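Local coordinates for protein cycloalternan-forming enzyme (Listeria monocytogenes serovar 1/2a, PDB 5F7U) that belongs to glycoside hydrolase family 31 and carries a family 6 carbohydrate-binding module in addition to its TIM-barrel domain, at residues T949-A954 and G964-F969; D988-V993 and T1028-V1033; E992-A997 and N1055-V1060. The protein carries 1 engineered substitution. All blocks are in the same frame, centred on the assembly; numbering follows the deposited sequence.

Contact 1: residues T949-A954 and G964-F969; sequences TNVTTA and GFVAGF. With MG (magnesium ion), chain G; GLC (alpha-D-glucopyranose), chain D.
V951 and V966 pack against each other across a short beta hairpin formed by strands 953-954 and 965-968 of the family 6 carbohydrate-binding module. The two valine side chains cross at about a right angle. Branch CG2 of V951 comes nearest, 3.5 Å from V966 CG1. V951 CG1 takes the place between backbone N and carbonyl carbon (chi1 82°), and CG2 is thereby turned toward V966 and F969. The same CG2 lies 3.8 Å from F969 CB. L948 and V976 add to the apolar surroundings of V966.

A954 and F965 meet on a different face of the hairpin. F965 CG sits between its own backbone N and carbonyl carbon (chi1 51°), which folds the ring back over the neighbouring strand. The carbonyl oxygen of A954 lies 3.5 Å above the ring plane, over its centre. A954 CB is 3.7 Å from F965 CE1 and also touches A967 CB at 3.9 Å. The ring of W1026 meets F965 edge-to-face.

The backbones are antiparallel. A954 and F965 form a hydrogen-bonded pair, with both N-H to O bonds made, and A967 N donates to T952 O. On this last pair a water stands in for the second bond. It accepts from T952 N at 2.7 Å and donates to A967 O at 2.8 Å.

The 964-969 segment also serves two bound groups. A967 and G968 belong to a glycan pocket and lie beside a glucose unit, close to its O4. N1055 OD1 accepts a hydrogen bond from G968 N. At the other end, G964 O binds the magnesium ion at 2.2 Å, in a site shared with E942, E944, T961 and D1057.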
loop_
_atom_site.group_PDB
_atom_site.type_symbol
_atom_site.label_atom_id
_atom_site.label_comp_id
_atom_site.label_asym_id
_atom_site.label_seq_id
_atom_site.Cartn_x
_atom_site.Cartn_y
_atom_site.Cartn_z
ATOM N N THR A 949 -16.238 -29.402 -24.173
ATOM C CA THR A 949 -17.085 -30.496 -23.688
ATOM C C THR A 949 -16.847 -31.739 -24.524
ATOM O O THR A 949 -17.121 -31.735 -25.735
ATOM C CB THR A 949 -18.567 -30.103 -23.742
ATOM O OG1 THR A 949 -18.749 -28.914 -22.972
ATOM C CG2 THR A 949 -19.470 -31.222 -23.187
ATOM N N ASN A 950 -16.342 -32.793 -23.858
ATOM C CA ASN A 950 -16.058 -34.115 -24.469
ATOM C C ASN A 950 -15.135 -34.044 -25.685
ATOM O O ASN A 950 -15.283 -34.808 -26.653
ATOM C CB ASN A 950 -17.356 -34.866 -24.831
ATOM C CG ASN A 950 -18.269 -35.076 -23.645
ATOM O OD1 ASN A 950 -17.817 -35.403 -22.548
ATOM N ND2 ASN A 950 -19.571 -34.907 -23.863
ATOM N N VAL A 951 -14.193 -33.110 -25.633
ATOM C CA VAL A 951 -13.314 -32.840 -26.757
ATOM C C VAL A 951 -11.967 -32.374 -26.211
ATOM O O VAL A 951 -11.919 -31.727 -25.171
ATOM C CB VAL A 951 -13.970 -31.844 -27.770
ATOM C CG1 VAL A 951 -13.827 -30.389 -27.346
ATOM C CG2 VAL A 951 -13.400 -32.049 -29.153
ATOM N N THR A 952 -10.884 -32.721 -26.899
ATOM C CA THR A 952 -9.529 -32.422 -26.416
ATOM C C THR A 952 -8.735 -31.641 -27.465
ATOM O O THR A 952 -9.233 -31.369 -28.573
ATOM C CB THR A 952 -8.738 -33.698 -26.001
ATOM O OG1 THR A 952 -8.572 -34.557 -27.137
ATOM C CG2 THR A 952 -9.431 -34.461 -24.870
ATOM N N THR A 953 -7.511 -31.274 -27.106
ATOM C CA THR A 953 -6.670 -30.465 -27.975
ATOM C C THR A 953 -5.513 -31.283 -28.529
ATOM O O THR A 953 -5.160 -32.326 -27.971
ATOM C CB THR A 953 -6.139 -29.202 -27.258
ATOM O OG1 THR A 953 -5.330 -29.585 -26.141
ATOM C CG2 THR A 953 -7.288 -28.328 -26.767
ATOM N N ALA A 954 -4.945 -30.811 -29.637
ATOM C CA ALA A 954 -3.746 -31.406 -30.233
ATOM C C ALA A 954 -2.887 -30.355 -30.948
ATOM O O ALA A 954 -3.282 -29.191 -31.085
ATOM C CB ALA A 954 -4.122 -32.549 -31.176
ATOM N N GLY A 964 -2.188 -24.745 -30.422
ATOM C CA GLY A 964 -2.722 -25.908 -31.143
ATOM C C GLY A 964 -4.123 -25.674 -31.682
ATOM O O GLY A 964 -4.448 -24.580 -32.190
ATOM N N PHE A 965 -4.941 -26.719 -31.547
ATOM C CA PHE A 965 -6.297 -26.779 -32.089
ATOM C C PHE A 965 -7.116 -27.812 -31.321
ATOM O O PHE A 965 -6.553 -28.676 -30.641
ATOM C CB PHE A 965 -6.274 -27.116 -33.594
ATOM C CG PHE A 965 -5.435 -28.326 -33.945
ATOM C CD1 PHE A 965 -5.968 -29.614 -33.853
ATOM C CD2 PHE A 965 -4.112 -28.172 -34.396
ATOM C CE1 PHE A 965 -5.212 -30.725 -34.205
ATOM C CE2 PHE A 965 -3.343 -29.288 -34.731
ATOM C CZ PHE A 965 -3.896 -30.562 -34.635
ATOM N N VAL A 966 -8.434 -27.733 -31.460
ATOM C CA VAL A 966 -9.350 -28.740 -30.934
ATOM C C VAL A 966 -9.445 -29.857 -31.982
ATOM O O VAL A 966 -9.703 -29.576 -33.154
ATOM C CB VAL A 966 -10.722 -28.105 -30.618
ATOM C CG1 VAL A 966 -11.777 -29.162 -30.341
ATOM C CG2 VAL A 966 -10.589 -27.180 -29.421
ATOM N N ALA A 967 -9.219 -31.107 -31.568
ATOM C CA ALA A 967 -9.072 -32.229 -32.524
ATOM C C ALA A 967 -10.324 -33.098 -32.705
ATOM O O ALA A 967 -10.921 -33.551 -31.713
ATOM C CB ALA A 967 -7.893 -33.102 -32.122
ATOM N N GLY A 968 -10.699 -33.353 -33.967
ATOM C CA GLY A 968 -11.785 -34.309 -34.292
ATOM C C GLY A 968 -13.159 -33.668 -34.115
ATOM O O GLY A 968 -13.840 -33.358 -35.102
ATOM N N PHE A 969 -13.579 -33.500 -32.856
ATOM C CA PHE A 969 -14.770 -32.721 -32.530
ATOM C C PHE A 969 -15.972 -33.262 -33.341
ATOM O O PHE A 969 -16.772 -32.503 -33.904
ATOM C CB PHE A 969 -14.422 -31.229 -32.769
ATOM C CG PHE A 969 -15.542 -30.249 -32.535
ATOM C CD1 PHE A 969 -16.534 -30.460 -31.569
ATOM C CD2 PHE A 969 -15.562 -29.060 -33.264
ATOM C CE1 PHE A 969 -17.542 -29.516 -31.372
ATOM C CE2 PHE A 969 -16.555 -28.115 -33.063
ATOM C CZ PHE A 969 -17.548 -28.341 -32.115
HETATM MG MG MG G . -5.240 -22.523 -32.257
HETATM C C1 GLC D . -6.829 -37.737 -38.464
HETATM C C2 GLC D . -6.045 -36.452 -38.161
HETATM C C3 GLC D . -6.546 -35.777 -36.876
HETATM C C4 GLC D . -8.059 -35.553 -36.907
HETATM C C5 GLC D . -8.733 -36.905 -37.158
HETATM C C6 GLC D . -10.248 -36.821 -37.208
HETATM O O1 GLC D . -6.453 -38.811 -37.573
HETATM O O2 GLC D . -4.648 -36.726 -38.032
HETATM O O3 GLC D . -5.835 -34.557 -36.685
HETATM O O4 GLC D . -8.496 -34.978 -35.666
HETATM O O5 GLC D . -8.250 -37.483 -38.393
HETATM O O6 GLC D . -10.725 -38.155 -37.402
HETATM O O HOH W 1 -10.894 -34.399 -29.041
#

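Contact 2: residues D988-V993 and T1028-V1033; sequences DYTMEV and TVEVPV
M991 lies side by side with V1031 across two antiparallel strands, on the face that also carries Y989, V993, V1029 and V1033. Its CB is 3.6 Å from V1031 O and also touches V1033 CG1. CG lies opposite the backbone N (chi1 177°), the next bond is extended too, and CG packs on V1059 of strand 1054-1062. A turn about the CG-SD bond (chi3 66°) swings CE back over the partner strand, 3.8 Å from V1033 CG1 and 4.0 Å from V1031 CG1. V1042 and F1044, from the second sheet of the module, also touch M991.

Six backbone hydrogen bonds join the strands, in the pairs Y989-V1033, M991-V1031 and V993-V1029.

The other face is more polar. T990 CG2 rests 3.6 Å from E1030 CB, and T1028 CG2 is 3.5 Å from E992 CB. The carboxylates of E992 and E1030 come close, with 4.4 Å between E992 OE2 and E1030 OE2. K1062 forms a salt bridge with each of them through NZ. The shared lysine probably offsets the repulsion of the two like charges, while the contacts among M991, V993, V1031 and V1033 are apolar.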
loop_
_atom_site.group_PDB
_atom_site.type_symbol
_atom_site.label_atom_id
_atom_site.label_comp_id
_atom_site.label_asym_id
_atom_site.label_seq_id
_atom_site.Cartn_x
_atom_site.Cartn_y
_atom_site.Cartn_z
ATOM N N ASP A 988 -23.739 -6.462 -36.792
ATOM C CA ASP A 988 -23.371 -7.661 -37.536
ATOM C C ASP A 988 -21.860 -7.690 -37.723
ATOM O O ASP A 988 -21.252 -6.638 -37.863
ATOM C CB ASP A 988 -24.069 -7.697 -38.889
ATOM C CG ASP A 988 -25.534 -8.112 -38.784
ATOM O OD1 ASP A 988 -26.072 -8.289 -37.657
ATOM O OD2 ASP A 988 -26.146 -8.264 -39.851
ATOM N N TYR A 989 -21.276 -8.895 -37.708
ATOM C CA TYR A 989 -19.844 -9.107 -37.943
ATOM C C TYR A 989 -19.666 -10.341 -38.807
ATOM O O TYR A 989 -20.630 -11.098 -39.036
ATOM C CB TYR A 989 -19.090 -9.313 -36.616
ATOM C CG TYR A 989 -19.006 -8.053 -35.788
ATOM C CD1 TYR A 989 -17.955 -7.146 -35.975
ATOM C CD2 TYR A 989 -19.960 -7.780 -34.788
ATOM C CE1 TYR A 989 -17.869 -5.990 -35.212
ATOM C CE2 TYR A 989 -19.889 -6.622 -34.025
ATOM C CZ TYR A 989 -18.844 -5.728 -34.250
ATOM O OH TYR A 989 -18.732 -4.560 -33.526
ATOM N N THR A 990 -18.453 -10.506 -39.324
ATOM C CA THR A 990 -18.053 -11.759 -39.947
ATOM C C THR A 990 -17.205 -12.547 -38.971
ATOM O O THR A 990 -16.202 -12.042 -38.460
ATOM C CB THR A 990 -17.255 -11.514 -41.229
ATOM O OG1 THR A 990 -18.025 -10.690 -42.107
ATOM C CG2 THR A 990 -16.946 -12.831 -41.913
ATOM N N MET A 991 -17.611 -13.782 -38.702
ATOM C CA MET A 991 -16.782 -14.692 -37.916
ATOM C C MET A 991 -16.011 -15.634 -38.853
ATOM O O MET A 991 -16.625 -16.433 -39.575
ATOM C CB MET A 991 -17.663 -15.466 -36.929
ATOM C CG MET A 991 -16.895 -16.494 -36.103
ATOM S SD MET A 991 -17.908 -17.307 -34.853
ATOM C CE MET A 991 -19.078 -18.230 -35.868
ATOM N N GLU A 992 -14.679 -15.501 -38.883
ATOM C CA GLU A 992 -13.815 -16.440 -39.596
ATOM C C GLU A 992 -13.638 -17.681 -38.741
ATOM O O GLU A 992 -13.327 -17.570 -37.563
ATOM C CB GLU A 992 -12.421 -15.858 -39.828
ATOM C CG GLU A 992 -12.341 -14.696 -40.802
ATOM C CD GLU A 992 -10.898 -14.300 -41.101
ATOM O OE1 GLU A 992 -9.971 -14.733 -40.378
ATOM O OE2 GLU A 992 -10.669 -13.557 -42.067
ATOM N N VAL A 993 -13.858 -18.843 -39.337
ATOM C CA VAL A 993 -13.652 -20.130 -38.659
ATOM C C VAL A 993 -12.504 -20.835 -39.383
ATOM O O VAL A 993 -12.647 -21.207 -40.557
ATOM C CB VAL A 993 -14.944 -21.005 -38.666
ATOM C CG1 VAL A 993 -14.662 -22.380 -38.028
ATOM C CG2 VAL A 993 -16.088 -20.293 -37.931
ATOM N N THR A 1028 -10.277 -21.232 -44.098
ATOM C CA THR A 1028 -11.126 -20.330 -43.334
ATOM C C THR A 1028 -12.474 -20.160 -44.035
ATOM O O THR A 1028 -12.529 -19.958 -45.251
ATOM C CB THR A 1028 -10.408 -18.984 -43.097
ATOM O OG1 THR A 1028 -9.211 -19.217 -42.344
ATOM C CG2 THR A 1028 -11.271 -18.026 -42.322
ATOM N N VAL A 1029 -13.551 -20.304 -43.268
ATOM C CA VAL A 1029 -14.922 -20.090 -43.742
ATOM C C VAL A 1029 -15.451 -18.865 -43.007
ATOM O O VAL A 1029 -15.181 -18.697 -41.817
ATOM C CB VAL A 1029 -15.801 -21.343 -43.487
ATOM C CG1 VAL A 1029 -17.293 -21.031 -43.501
ATOM C CG2 VAL A 1029 -15.490 -22.431 -44.507
ATOM N N GLU A 1030 -16.184 -18.014 -43.728
ATOM C CA GLU A 1030 -16.724 -16.777 -43.175
ATOM C C GLU A 1030 -18.196 -16.960 -42.839
ATOM O O GLU A 1030 -19.001 -17.315 -43.704
ATOM C CB GLU A 1030 -16.491 -15.618 -44.159
ATOM C CG GLU A 1030 -15.016 -15.187 -44.229
ATOM C CD GLU A 1030 -14.745 -13.977 -45.125
ATOM O OE1 GLU A 1030 -15.702 -13.308 -45.554
ATOM O OE2 GLU A 1030 -13.556 -13.693 -45.410
ATOM N N VAL A 1031 -18.540 -16.730 -41.575
ATOM C CA VAL A 1031 -19.890 -16.974 -41.044
ATOM C C VAL A 1031 -20.488 -15.631 -40.584
ATOM O O VAL A 1031 -19.864 -14.952 -39.747
ATOM C CB VAL A 1031 -19.841 -17.967 -39.845
ATOM C CG1 VAL A 1031 -21.235 -18.229 -39.277
ATOM C CG2 VAL A 1031 -19.150 -19.275 -40.239
ATOM N N PRO A 1032 -21.690 -15.254 -41.097
ATOM C CA PRO A 1032 -22.345 -14.028 -40.615
ATOM C C PRO A 1032 -22.915 -14.221 -39.212
ATOM O O PRO A 1032 -23.632 -15.211 -38.953
ATOM C CB PRO A 1032 -23.470 -13.777 -41.642
ATOM C CG PRO A 1032 -23.744 -15.104 -42.257
ATOM C CD PRO A 1032 -22.512 -15.968 -42.105
ATOM N N VAL A 1033 -22.559 -13.302 -38.300
ATOM C CA VAL A 1033 -23.030 -13.340 -36.916
ATOM C C VAL A 1033 -23.508 -11.953 -36.509
ATOM O O VAL A 1033 -23.116 -10.947 -37.119
ATOM C CB VAL A 1033 -21.949 -13.858 -35.910
ATOM C CG1 VAL A 1033 -21.484 -15.276 -36.255
ATOM C CG2 VAL A 1033 -20.760 -12.907 -35.807
#

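Contact 3: residues E992-A997 and N1055-V1060; sequences EVRYSA and NFDHVV. With MG (magnesium ion), chain G; GLC (alpha-D-glucopyranose), chain D.
R994 lies across H1058 and beside D1057, where two antiparallel strands slip by one residue. D1057 and H1058 both face R994 in a classic beta bulge: R994 N donates to H1058 O, and D1057 N to R994 O. Packing is close here. R994 CB stands over one face of the imidazole, offset toward its rim, 3.8 Å from the ring centroid in a CH-pi contact. R994 CG is opposite its backbone N (chi1 -171°), which sends the extended chain along the ring toward D1057, with CD 3.5 Å from H1058 CE1. The guanidinium is inclined 26° to the ring plane.

NH1 forms a salt bridge with D1057 OD2 at 2.8 Å. This oxygen lies near the guanidinium plane, but the two flat groups are turned 56° apart. D1057 OD1 binds the magnesium ion at 2.2 Å. The aspartate thus uses one oxygen for the metal and the other for the arginine, which also donates from NH1 to G959 O. H1058 ND1 is hydrogen-bonded to T961 OG1.

V993, F1056 and V1059 form a buried apolar patch. F1056 CE1 touches V993 CG1 at 3.7 Å, and R994 O sits at the ring edge.

The E992 side chain lies on the partly exposed side, although its backbone pair with V1060 stays closed. OE1 is 3.5 Å from V1060 CB. A water donates to E992 OE1 and is hydrogen-bonded to H1058 NE2, while a salt bridge to K1062 holds OE2.

At the far end, S996 and N1055 form a hydrogen-bonded backbone pair. The amide of N1055 grips a glucose unit twice: OD1 accepts from its O4, and ND2 donates to its O3 at 2.8 Å. One strand thus presents both a metal ligand and a sugar ligand, in the beta-sandwich fold of a family 6 carbohydrate-binding module.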
loop_
_atom_site.group_PDB
_atom_site.type_symbol
_atom_site.label_atom_id
_atom_site.label_comp_id
_atom_site.label_asym_id
_atom_site.label_seq_id
_atom_site.Cartn_x
_atom_site.Cartn_y
_atom_site.Cartn_z
ATOM N N GLU A 992 -14.679 -15.501 -38.883
ATOM C CA GLU A 992 -13.815 -16.440 -39.596
ATOM C C GLU A 992 -13.638 -17.681 -38.741
ATOM O O GLU A 992 -13.327 -17.570 -37.563
ATOM C CB GLU A 992 -12.421 -15.858 -39.828
ATOM C CG GLU A 992 -12.341 -14.696 -40.802
ATOM C CD GLU A 992 -10.898 -14.300 -41.101
ATOM O OE1 GLU A 992 -9.971 -14.733 -40.378
ATOM O OE2 GLU A 992 -10.669 -13.557 -42.067
ATOM N N VAL A 993 -13.858 -18.843 -39.337
ATOM C CA VAL A 993 -13.652 -20.130 -38.659
ATOM C C VAL A 993 -12.504 -20.835 -39.383
ATOM O O VAL A 993 -12.647 -21.207 -40.557
ATOM C CB VAL A 993 -14.944 -21.005 -38.666
ATOM C CG1 VAL A 993 -14.662 -22.380 -38.028
ATOM C CG2 VAL A 993 -16.088 -20.293 -37.931
ATOM N N ARG A 994 -11.375 -21.010 -38.691
ATOM C CA ARG A 994 -10.198 -21.658 -39.261
ATOM C C ARG A 994 -10.097 -23.095 -38.778
ATOM O O ARG A 994 -10.069 -23.364 -37.582
ATOM C CB ARG A 994 -8.906 -20.874 -38.963
ATOM C CG ARG A 994 -7.691 -21.403 -39.723
ATOM C CD ARG A 994 -6.531 -20.435 -39.686
ATOM N NE ARG A 994 -5.457 -20.789 -40.629
ATOM C CZ ARG A 994 -4.268 -21.291 -40.287
ATOM N NH1 ARG A 994 -3.958 -21.531 -39.011
ATOM N NH2 ARG A 994 -3.372 -21.551 -41.237
ATOM N N TYR A 995 -10.014 -24.016 -39.736
ATOM C CA TYR A 995 -10.182 -25.433 -39.443
ATOM C C TYR A 995 -9.446 -26.256 -40.494
ATOM O O TYR A 995 -9.069 -25.745 -41.559
ATOM C CB TYR A 995 -11.680 -25.807 -39.489
ATOM C CG TYR A 995 -12.193 -25.800 -40.916
ATOM C CD1 TYR A 995 -12.463 -24.592 -41.571
ATOM C CD2 TYR A 995 -12.323 -26.991 -41.633
ATOM C CE1 TYR A 995 -12.880 -24.571 -42.896
ATOM C CE2 TYR A 995 -12.739 -26.984 -42.955
ATOM C CZ TYR A 995 -13.017 -25.773 -43.570
ATOM O OH TYR A 995 -13.415 -25.790 -44.880
ATOM N N SER A 996 -9.310 -27.544 -40.219
ATOM C CA SER A 996 -8.898 -28.483 -41.251
ATOM C C SER A 996 -9.922 -29.620 -41.313
ATOM O O SER A 996 -10.506 -29.999 -40.293
ATOM C CB SER A 996 -7.496 -29.003 -40.951
ATOM O OG SER A 996 -7.021 -29.821 -42.000
ATOM N N ALA A 997 -10.159 -30.135 -42.517
ATOM C CA ALA A 997 -11.102 -31.224 -42.726
ATOM C C ALA A 997 -10.508 -32.094 -43.808
ATOM O O ALA A 997 -10.893 -32.010 -44.970
ATOM C CB ALA A 997 -12.476 -30.683 -43.131
ATOM N N ASN A 1055 -10.343 -30.440 -37.486
ATOM C CA ASN A 1055 -9.477 -29.823 -36.481
ATOM C C ASN A 1055 -9.806 -28.349 -36.468
ATOM O O ASN A 1055 -9.888 -27.721 -37.522
ATOM C CB ASN A 1055 -8.003 -30.090 -36.773
ATOM C CG ASN A 1055 -7.652 -31.556 -36.620
ATOM O OD1 ASN A 1055 -8.283 -32.272 -35.834
ATOM N ND2 ASN A 1055 -6.651 -32.016 -37.371
ATOM N N PHE A 1056 -10.038 -27.810 -35.276
ATOM C CA PHE A 1056 -10.604 -26.460 -35.130
ATOM C C PHE A 1056 -9.546 -25.551 -34.492
ATOM O O PHE A 1056 -9.224 -25.693 -33.318
ATOM C CB PHE A 1056 -11.900 -26.591 -34.313
ATOM C CG PHE A 1056 -12.701 -25.310 -34.134
ATOM C CD1 PHE A 1056 -12.471 -24.150 -34.888
ATOM C CD2 PHE A 1056 -13.751 -25.308 -33.211
ATOM C CE1 PHE A 1056 -13.256 -23.002 -34.684
ATOM C CE2 PHE A 1056 -14.532 -24.176 -33.003
ATOM C CZ PHE A 1056 -14.299 -23.022 -33.752
ATOM N N ASP A 1057 -8.985 -24.646 -35.292
ATOM C CA ASP A 1057 -7.865 -23.807 -34.852
ATOM C C ASP A 1057 -8.284 -22.606 -33.988
ATOM O O ASP A 1057 -7.815 -22.436 -32.863
ATOM C CB ASP A 1057 -7.055 -23.310 -36.057
ATOM C CG ASP A 1057 -5.776 -22.579 -35.644
ATOM O OD1 ASP A 1057 -5.337 -22.682 -34.461
ATOM O OD2 ASP A 1057 -5.223 -21.893 -36.522
ATOM N N HIS A 1058 -9.146 -21.769 -34.542
ATOM C CA HIS A 1058 -9.500 -20.482 -33.927
ATOM C C HIS A 1058 -10.685 -19.864 -34.641
ATOM O O HIS A 1058 -11.067 -20.327 -35.711
ATOM C CB HIS A 1058 -8.303 -19.493 -33.948
ATOM C CG HIS A 1058 -7.944 -18.939 -35.306
ATOM N ND1 HIS A 1058 -6.635 -18.824 -35.729
ATOM C CD2 HIS A 1058 -8.698 -18.411 -36.300
ATOM C CE1 HIS A 1058 -6.600 -18.260 -36.924
ATOM N NE2 HIS A 1058 -7.840 -18.003 -37.297
ATOM N N VAL A 1059 -11.242 -18.819 -34.030
ATOM C CA VAL A 1059 -12.139 -17.897 -34.732
ATOM C C VAL A 1059 -11.582 -16.473 -34.707
ATOM O O VAL A 1059 -10.894 -16.079 -33.753
ATOM C CB VAL A 1059 -13.614 -17.945 -34.226
ATOM C CG1 VAL A 1059 -14.207 -19.353 -34.369
ATOM C CG2 VAL A 1059 -13.732 -17.459 -32.793
ATOM N N VAL A 1060 -11.862 -15.718 -35.772
ATOM C CA VAL A 1060 -11.525 -14.297 -35.853
ATOM C C VAL A 1060 -12.821 -13.533 -36.082
ATOM O O VAL A 1060 -13.648 -13.954 -36.908
ATOM C CB VAL A 1060 -10.464 -14.015 -36.960
ATOM C CG1 VAL A 1060 -10.352 -12.525 -37.266
ATOM C CG2 VAL A 1060 -9.104 -14.547 -36.514
HETATM MG MG MG G . -5.240 -22.523 -32.257
HETATM C C1 GLC D . -6.829 -37.737 -38.464
HETATM C C2 GLC D . -6.045 -36.452 -38.161
HETATM C C3 GLC D . -6.546 -35.777 -36.876
HETATM C C4 GLC D . -8.059 -35.553 -36.907
HETATM C C5 GLC D . -8.733 -36.905 -37.158
HETATM C C6 GLC D . -10.248 -36.821 -37.208
HETATM O O1 GLC D . -6.453 -38.811 -37.573
HETATM O O2 GLC D . -4.648 -36.726 -38.032
HETATM O O3 GLC D . -5.835 -34.557 -36.685
HETATM O O4 GLC D . -8.496 -34.978 -35.666
HETATM O O5 GLC D . -8.250 -37.483 -38.393
HETATM O O6 GLC D . -10.725 -38.155 -37.402
HETATM O O HOH W 2 -8.885 -17.176 -39.643
#

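All three contacts reach one antiparallel sheet of the carbohydrate-binding module. Strand 965-968 of contact 1 neighbours strand 1054-1062 of contact 3, and strand 987-996 serves both contacts 2 and 3. Contact 3 is buried and central; its centre is about 12 Å from that of contact 1 and about 11 Å from that of contact 2. The outer two are partly buried and do not touch each other. Contacts 1 and 3 share the magnesium ion and the glucose unit, but one gives backbone oxygen to the metal and the other a carboxylate. Contact 2 combines regular strand pairing with an apolar face and a charged face.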